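Local coordinates for BsaWI endonuclease (Geobacillus stearothermophilus, PDB 4ZSF), which binds DNA and, as a restriction endonuclease of the PD-(D/E)XK nuclease group, probably cleaves it with the help of metal ions, at residues Glu5-Thr10 with Lys54-Ala59; Ala12-Glu17 with Gln29-Arg34. All coordinates share one frame; numbering follows the deposited sequence. Where two conformers were deposited one is given.

Contact 1: residues Glu5-Thr10 with Lys54-Ala59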
loop_
_atom_site.group_PDB
_atom_site.type_symbol
_atom_site.label_atom_id
_atom_site.label_comp_id
_atom_site.label_asym_id
_atom_site.label_seq_id
_atom_site.Cartn_x
_atom_site.Cartn_y
_atom_site.Cartn_z
ATOM N N GLU A 5 28.221 10.997 -11.383
ATOM C CA GLU A 5 28.409 11.146 -12.826
ATOM C C GLU A 5 28.522 9.810 -13.514
ATOM O O GLU A 5 27.983 9.626 -14.602
ATOM C CB GLU A 5 29.668 11.959 -13.136
ATOM C CG GLU A 5 29.618 13.329 -12.499
ATOM C CD GLU A 5 30.947 14.102 -12.671
ATOM O OE1 GLU A 5 32.052 13.559 -12.417
ATOM O OE2 GLU A 5 30.867 15.274 -13.072
ATOM N N TYR A 6 29.260 8.899 -12.906
ATOM C CA TYR A 6 29.449 7.580 -13.462
ATOM C C TYR A 6 28.081 6.872 -13.575
ATOM O O TYR A 6 27.810 6.196 -14.574
ATOM C CB TYR A 6 30.395 6.744 -12.593
ATOM C CG TYR A 6 30.600 5.354 -13.128
ATOM C CD1 TYR A 6 31.512 5.120 -14.138
ATOM C CD2 TYR A 6 29.827 4.283 -12.674
ATOM C CE1 TYR A 6 31.694 3.839 -14.683
ATOM C CE2 TYR A 6 30.004 3.009 -13.204
ATOM C CZ TYR A 6 30.940 2.794 -14.188
ATOM O OH TYR A 6 31.115 1.540 -14.692
ATOM N N CYS A 7 27.270 6.987 -12.538
ATOM C CA CYS A 7 25.964 6.242 -12.553
ATOM C C CYS A 7 25.051 6.804 -13.610
ATOM O O CYS A 7 24.365 6.057 -14.317
ATOM C CB CYS A 7 25.249 6.304 -11.220
ATOM S SG CYS A 7 26.024 5.239 -10.013
ATOM N N ILE A 8 25.034 8.125 -13.706
ATOM C CA ILE A 8 24.147 8.798 -14.652
ATOM C C ILE A 8 24.505 8.317 -16.076
ATOM O O ILE A 8 23.623 7.942 -16.901
ATOM C CB ILE A 8 24.324 10.339 -14.610
ATOM C CG1 ILE A 8 23.781 10.979 -13.322
ATOM C CG2 ILE A 8 23.745 11.002 -15.856
ATOM C CD1 ILE A 8 22.541 10.402 -12.821
ATOM N N SER A 9 25.800 8.306 -16.363
ATOM C CA SER A 9 26.247 8.067 -17.732
ATOM C C SER A 9 26.148 6.580 -18.047
ATOM O O SER A 9 25.792 6.191 -19.155
ATOM C CB SER A 9 27.679 8.594 -17.941
ATOM O OG SER A 9 28.624 7.751 -17.313
ATOM N N THR A 10 26.430 5.744 -17.056
ATOM C CA THR A 10 26.409 4.304 -17.257
ATOM C C THR A 10 24.981 3.755 -17.405
ATOM O O THR A 10 24.721 2.911 -18.291
ATOM C CB THR A 10 27.148 3.600 -16.106
ATOM O OG1 THR A 10 28.525 4.061 -16.080
ATOM C CG2 THR A 10 27.097 2.067 -16.240
ATOM N N LYS A 54 20.918 5.607 -4.889
ATOM C CA LYS A 54 20.270 6.922 -5.108
ATOM C C LYS A 54 20.680 7.623 -6.418
ATOM O O LYS A 54 19.884 8.310 -7.032
ATOM C CB LYS A 54 20.590 7.867 -3.923
ATOM C CG LYS A 54 19.873 7.499 -2.681
ATOM C CD LYS A 54 20.253 8.527 -1.598
ATOM N N ALA A 55 21.916 7.431 -6.862
ATOM C CA ALA A 55 22.354 8.013 -8.127
ATOM C C ALA A 55 21.704 7.273 -9.320
ATOM O O ALA A 55 21.318 7.880 -10.313
ATOM C CB ALA A 55 23.900 7.940 -8.201
ATOM N N VAL A 56 21.535 5.971 -9.166
ATOM C CA VAL A 56 20.835 5.167 -10.188
ATOM C C VAL A 56 19.361 5.604 -10.281
ATOM O O VAL A 56 18.759 5.752 -11.342
ATOM C CB VAL A 56 20.904 3.676 -9.813
ATOM C CG1 VAL A 56 20.067 2.842 -10.808
ATOM C CG2 VAL A 56 22.415 3.232 -9.901
ATOM N N TYR A 57 18.785 5.787 -9.123
ATOM C CA TYR A 57 17.390 6.363 -9.061
ATOM C C TYR A 57 17.305 7.685 -9.826
ATOM O O TYR A 57 16.368 7.905 -10.617
ATOM C CB TYR A 57 17.035 6.573 -7.625
ATOM C CG TYR A 57 15.834 7.450 -7.351
ATOM C CD1 TYR A 57 14.544 6.929 -7.497
ATOM C CD2 TYR A 57 15.991 8.776 -6.932
ATOM C CE1 TYR A 57 13.377 7.742 -7.131
ATOM C CE2 TYR A 57 14.849 9.615 -6.605
ATOM C CZ TYR A 57 13.575 9.065 -6.698
ATOM O OH TYR A 57 12.513 9.896 -6.331
ATOM N N SER A 58 18.267 8.565 -9.574
ATOM C CA SER A 58 18.329 9.858 -10.243
ATOM C C SER A 58 18.347 9.666 -11.755
ATOM O O SER A 58 17.649 10.372 -12.476
ATOM C CB SER A 58 19.573 10.647 -9.813
ATOM O OG SER A 58 19.587 11.932 -10.418
ATOM N N ALA A 59 19.141 8.700 -12.231
ATOM C CA ALA A 59 19.302 8.485 -13.673
ATOM C C ALA A 59 17.996 7.962 -14.234
ATOM O O ALA A 59 17.539 8.399 -15.303
ATOM C CB ALA A 59 20.460 7.491 -13.956
#
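Two torsions carry the end of Ile8 to the helix of Lys54-Ala59: CG1 sits beside the residue's own backbone N (chi1 -71°), and chi2, at -39°, then swings CD1 across, although the bond from CA to CB does not aim there. This methyl settles into a notch formed by Ala55 on one turn and Ser58 and Ala59 on the next. CD1 lies 3.8 Å from Ala59 CB, 3.8 Å from the carbonyl oxygen Ala55 O and 4.1 Å from Ser58 OG. Ala55 O is already engaged by the helical bond from Ala59 N, and its meeting with CD1 is one of van der Waals packing.

Cys7 works one position earlier and more directly. Its CB points toward the other helix and lies 3.7 Å from Ala55 CB, methylene against methyl, while the sulfur is set beside the backbone N and comes to 4.1 Å between SG and Val56 CG2. The Ala55 methyl thus packs on Cys7, whereas the Ala59 methyl, one turn on, packs on Ile8, its CB 4.0 Å from Ile8 CA. With alanines at these two places the segment axes come within 8.3 Å, crossing at -41°, and the nearest pair of CA atoms is Ile8 CA and Ala59 CA, 5.0 Å apart. The chemistry across the interface is wholly that of apolar and van der Waals contact.

The contact joins helix 3-22 to helix 49-65 in the N-terminal helical region, well away from the calcium site of the nuclease. Phe4 and Tyr11 of helix 3-22 extend it over Ser58 and Ala59, and Val56 also packs on Trp83 of the second subunit. Helix 25-43 completes the three-helix cluster, through Ala40 against Cys7 and Ile33 against Val56.

Contact 2: residues Ala12-Glu17 with Gln29-Arg34. With nucleotides of chain B.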
loop_
_atom_site.group_PDB
_atom_site.type_symbol
_atom_site.label_atom_id
_atom_site.label_comp_id
_atom_site.label_asym_id
_atom_site.label_seq_id
_atom_site.Cartn_x
_atom_site.Cartn_y
_atom_site.Cartn_z
ATOM N N ALA A 12 22.439 5.365 -18.570
ATOM C CA ALA A 12 21.975 5.807 -19.885
ATOM C C ALA A 12 22.569 4.943 -20.965
ATOM O O ALA A 12 21.856 4.539 -21.880
ATOM C CB ALA A 12 22.309 7.294 -20.120
ATOM N N LYS A 13 23.864 4.626 -20.865
ATOM C CA LYS A 13 24.508 3.797 -21.886
ATOM C C LYS A 13 23.941 2.396 -21.956
ATOM O O LYS A 13 23.658 1.874 -23.039
ATOM C CB LYS A 13 26.020 3.691 -21.626
ATOM C CG LYS A 13 26.752 2.795 -22.661
ATOM C CD LYS A 13 28.275 2.864 -22.441
ATOM C CE LYS A 13 29.049 2.345 -23.665
ATOM N N ILE A 14 23.805 1.756 -20.797
ATOM C CA ILE A 14 23.345 0.378 -20.768
ATOM C C ILE A 14 21.879 0.351 -21.180
ATOM O O ILE A 14 21.470 -0.553 -21.929
ATOM C CB ILE A 14 23.520 -0.277 -19.367
ATOM C CG1 ILE A 14 25.050 -0.370 -19.003
ATOM C CG2 ILE A 14 22.825 -1.691 -19.306
ATOM C CD1 ILE A 14 25.290 -0.811 -17.572
ATOM N N PHE A 15 21.098 1.342 -20.757
ATOM C CA PHE A 15 19.677 1.309 -21.175
ATOM C C PHE A 15 19.572 1.370 -22.702
ATOM O O PHE A 15 18.866 0.550 -23.345
ATOM C CB PHE A 15 18.871 2.483 -20.596
ATOM C CG PHE A 15 17.487 2.521 -21.167
ATOM C CD1 PHE A 15 16.524 1.663 -20.667
ATOM C CD2 PHE A 15 17.194 3.328 -22.262
ATOM C CE1 PHE A 15 15.250 1.638 -21.216
ATOM C CE2 PHE A 15 15.943 3.306 -22.833
ATOM C CZ PHE A 15 14.965 2.440 -22.324
ATOM N N GLU A 16 20.257 2.357 -23.283
ATOM C CA GLU A 16 20.138 2.613 -24.723
ATOM C C GLU A 16 20.604 1.407 -25.505
ATOM O O GLU A 16 19.948 1.012 -26.462
ATOM C CB GLU A 16 20.950 3.844 -25.161
ATOM C CG GLU A 16 21.084 3.970 -26.691
ATOM C CD GLU A 16 21.716 5.290 -27.130
ATOM O OE1 GLU A 16 21.604 6.281 -26.366
ATOM O OE2 GLU A 16 22.309 5.334 -28.243
ATOM N N GLU A 17 21.745 0.843 -25.114
ATOM C CA GLU A 17 22.298 -0.335 -25.829
ATOM C C GLU A 17 21.367 -1.511 -25.737
ATOM O O GLU A 17 21.146 -2.207 -26.725
ATOM C CB GLU A 17 23.646 -0.750 -25.276
ATOM C CG GLU A 17 24.695 0.282 -25.685
ATOM C CD GLU A 17 26.054 0.001 -25.097
ATOM O OE1 GLU A 17 26.206 -1.064 -24.454
ATOM O OE2 GLU A 17 26.957 0.855 -25.302
ATOM N N GLN A 29 15.407 -1.364 -18.773
ATOM C CA GLN A 29 15.689 -0.467 -17.628
ATOM C C GLN A 29 16.101 -1.288 -16.418
ATOM O O GLN A 29 16.920 -0.819 -15.627
ATOM C CB GLN A 29 14.467 0.435 -17.335
ATOM C CG GLN A 29 13.293 -0.319 -16.735
ATOM C CD GLN A 29 11.995 0.492 -16.845
ATOM O OE1 GLN A 29 11.963 1.565 -17.447
ATOM N NE2 GLN A 29 10.924 -0.046 -16.290
ATOM N N LYS A 30 15.600 -2.526 -16.264
ATOM C CA LYS A 30 16.026 -3.346 -15.129
ATOM C C LYS A 30 17.488 -3.779 -15.287
ATOM O O LYS A 30 18.267 -3.803 -14.310
ATOM C CB LYS A 30 15.144 -4.585 -14.984
ATOM C CG LYS A 30 13.938 -4.215 -14.120
ATOM C CD LYS A 30 13.209 -5.481 -13.577
ATOM C CE LYS A 30 12.746 -6.433 -14.675
ATOM N NZ LYS A 30 11.988 -7.650 -14.050
ATOM N N LYS A 31 17.847 -4.127 -16.525
ATOM C CA LYS A 31 19.263 -4.414 -16.770
ATOM C C LYS A 31 20.159 -3.215 -16.485
ATOM O O LYS A 31 21.210 -3.357 -15.861
ATOM C CB LYS A 31 19.457 -4.876 -18.210
ATOM C CG LYS A 31 20.942 -5.278 -18.454
ATOM C CD LYS A 31 21.086 -6.006 -19.813
ATOM C CE LYS A 31 22.619 -6.388 -20.105
ATOM N NZ LYS A 31 23.223 -7.157 -18.949
ATOM N N ALA A 32 19.738 -2.025 -16.923
ATOM C CA ALA A 32 20.516 -0.799 -16.652
ATOM C C ALA A 32 20.616 -0.535 -15.140
ATOM O O ALA A 32 21.672 -0.116 -14.647
ATOM C CB ALA A 32 19.831 0.424 -17.372
ATOM N N ILE A 33 19.528 -0.768 -14.398
ATOM C CA ILE A 33 19.597 -0.543 -12.956
ATOM C C ILE A 33 20.581 -1.514 -12.282
ATOM O O ILE A 33 21.495 -1.112 -11.531
ATOM C CB ILE A 33 18.220 -0.659 -12.322
ATOM C CG1 ILE A 33 17.375 0.534 -12.761
ATOM C CG2 ILE A 33 18.299 -0.624 -10.750
ATOM C CD1 ILE A 33 15.806 0.252 -12.486
ATOM N N ARG A 34 20.400 -2.789 -12.585
ATOM C CA ARG A 34 21.204 -3.862 -11.980
ATOM C C ARG A 34 22.669 -3.689 -12.340
ATOM O O ARG A 34 23.578 -3.754 -11.486
ATOM C CB ARG A 34 20.604 -5.187 -12.527
ATOM C CG ARG A 34 21.103 -6.508 -12.153
ATOM C CD ARG A 34 19.979 -7.479 -12.691
ATOM N NE ARG A 34 20.071 -7.704 -14.135
ATOM C CZ ARG A 34 19.073 -7.689 -15.043
ATOM N NH1 ARG A 34 17.801 -7.414 -14.749
ATOM N NH2 ARG A 34 19.389 -7.936 -16.311
ATOM P P DG B 12 8.949 -5.471 -14.279
ATOM O OP1 DG B 12 9.837 -5.931 -13.170
ATOM O OP2 DG B 12 9.473 -5.046 -15.576
ATOM O "O5'" DG B 12 7.933 -6.658 -14.592
ATOM C "C5'" DG B 12 7.568 -7.539 -13.548
ATOM C "C4'" DG B 12 6.360 -8.371 -13.973
ATOM O "O4'" DG B 12 5.242 -7.502 -14.193
ATOM C "C3'" DG B 12 6.534 -9.157 -15.237
ATOM O "O3'" DG B 12 6.624 -10.482 -14.829
ATOM C "C2'" DG B 12 5.236 -8.897 -16.042
ATOM C "C1'" DG B 12 4.353 -8.174 -15.033
ATOM N N9 DG B 12 3.427 -7.170 -15.599
ATOM C C8 DG B 12 3.694 -6.210 -16.564
ATOM N N7 DG B 12 2.667 -5.439 -16.831
ATOM C C5 DG B 12 1.669 -5.913 -15.969
ATOM C C6 DG B 12 0.333 -5.527 -15.844
ATOM O O6 DG B 12 -0.231 -4.647 -16.436
ATOM N N1 DG B 12 -0.350 -6.285 -14.886
ATOM C C2 DG B 12 0.207 -7.306 -14.168
ATOM N N2 DG B 12 -0.597 -7.943 -13.295
ATOM N N3 DG B 12 1.460 -7.697 -14.294
ATOM C C4 DG B 12 2.126 -6.968 -15.215
ATOM P P DC B 11 7.037 0.821 -16.099
ATOM O OP1 DC B 11 8.463 1.273 -16.003
ATOM O OP2 DC B 11 6.298 0.778 -17.388
ATOM O "O5'" DC B 11 6.925 -0.614 -15.460
ATOM C "C5'" DC B 11 7.471 -0.836 -14.127
ATOM C "C4'" DC B 11 7.045 -2.194 -13.577
ATOM O "O4'" DC B 11 5.609 -2.211 -13.390
ATOM C "C3'" DC B 11 7.362 -3.401 -14.456
ATOM O "O3'" DC B 11 8.069 -4.351 -13.628
ATOM C "C2'" DC B 11 5.986 -3.960 -14.903
ATOM C "C1'" DC B 11 5.123 -3.512 -13.718
ATOM N N1 DC B 11 3.674 -3.273 -13.983
ATOM C C2 DC B 11 2.732 -3.830 -13.113
ATOM O O2 DC B 11 3.128 -4.626 -12.230
ATOM N N3 DC B 11 1.407 -3.546 -13.305
ATOM C C4 DC B 11 1.031 -2.693 -14.237
ATOM N N4 DC B 11 -0.301 -2.414 -14.336
ATOM C C5 DC B 11 1.985 -2.099 -15.140
ATOM C C6 DC B 11 3.287 -2.393 -14.936
#
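Gln29 runs from the Phe15 ring to the DNA backbone. Its CB lies 4.1 Å from Phe15 CD1; CG then takes the position between the backbone N and the carbonyl carbon (chi1 71°), and from there the chain runs on extended, in the same general direction as the Phe15 side chain. At its tip NE2 donates to OP1 of nucleotide DC11 of chain B, at 2.8 Å and nearly straight (166°), while OE1 accepts from Lys64 NZ, so both ends of the amide are engaged and its flip is fixed. The Phe15 ring meets the start of the same residue edge-on, with CD1 3.7 Å from Gln29 N, which lies in the ring plane; Arg63 makes a cation-pi contact with the ring.

Ala32 is the close point between the helices. Its CB stands 3.7 Å from Phe15 N, and Ile14 CG2 reaches 3.6 Å from Ala32 CA, then brushes Lys31 CG at 4.1 Å. Lys31 carries its charge onward to Asp35.

Lys30 faces the DNA instead, with NZ 2.9 Å from OP1 of DG12 of chain B and also salt-bridged to Glu93 of the second subunit. A leucine in its place would probably leave the DG12 phosphate without this positive partner and Glu93 of the second subunit with one charge mate fewer.

Helices 3-22 and 25-43 form an antiparallel helical hairpin, their segments running at 151°. Helix 49-65 packs against it through His60 on Gln29 and Trp53 on Ile33, and the second subunit covers Ile33 with Ala90.

How the contacts relate
Both contacts use helix 3-22, which meets helix 49-65 in contact 1 and helix 25-43 in contact 2. Along the chain, contact 2 is nested within the loop closed by contact 1. Their centres are 11 Å apart, and they join directly where Val56 CG1 packs on Ile33 CG2 at 3.9 Å. Contact 1 is the more buried, with small apolar groups between helices that run in roughly the same direction. Contact 2 is only partly buried: the hairpin interface is apolar as well, but an amide and an ammonium group on the 25-43 helix turn outward to DNA phosphates. Core cohesion and DNA-backbone binding thus meet in one cluster of three helices.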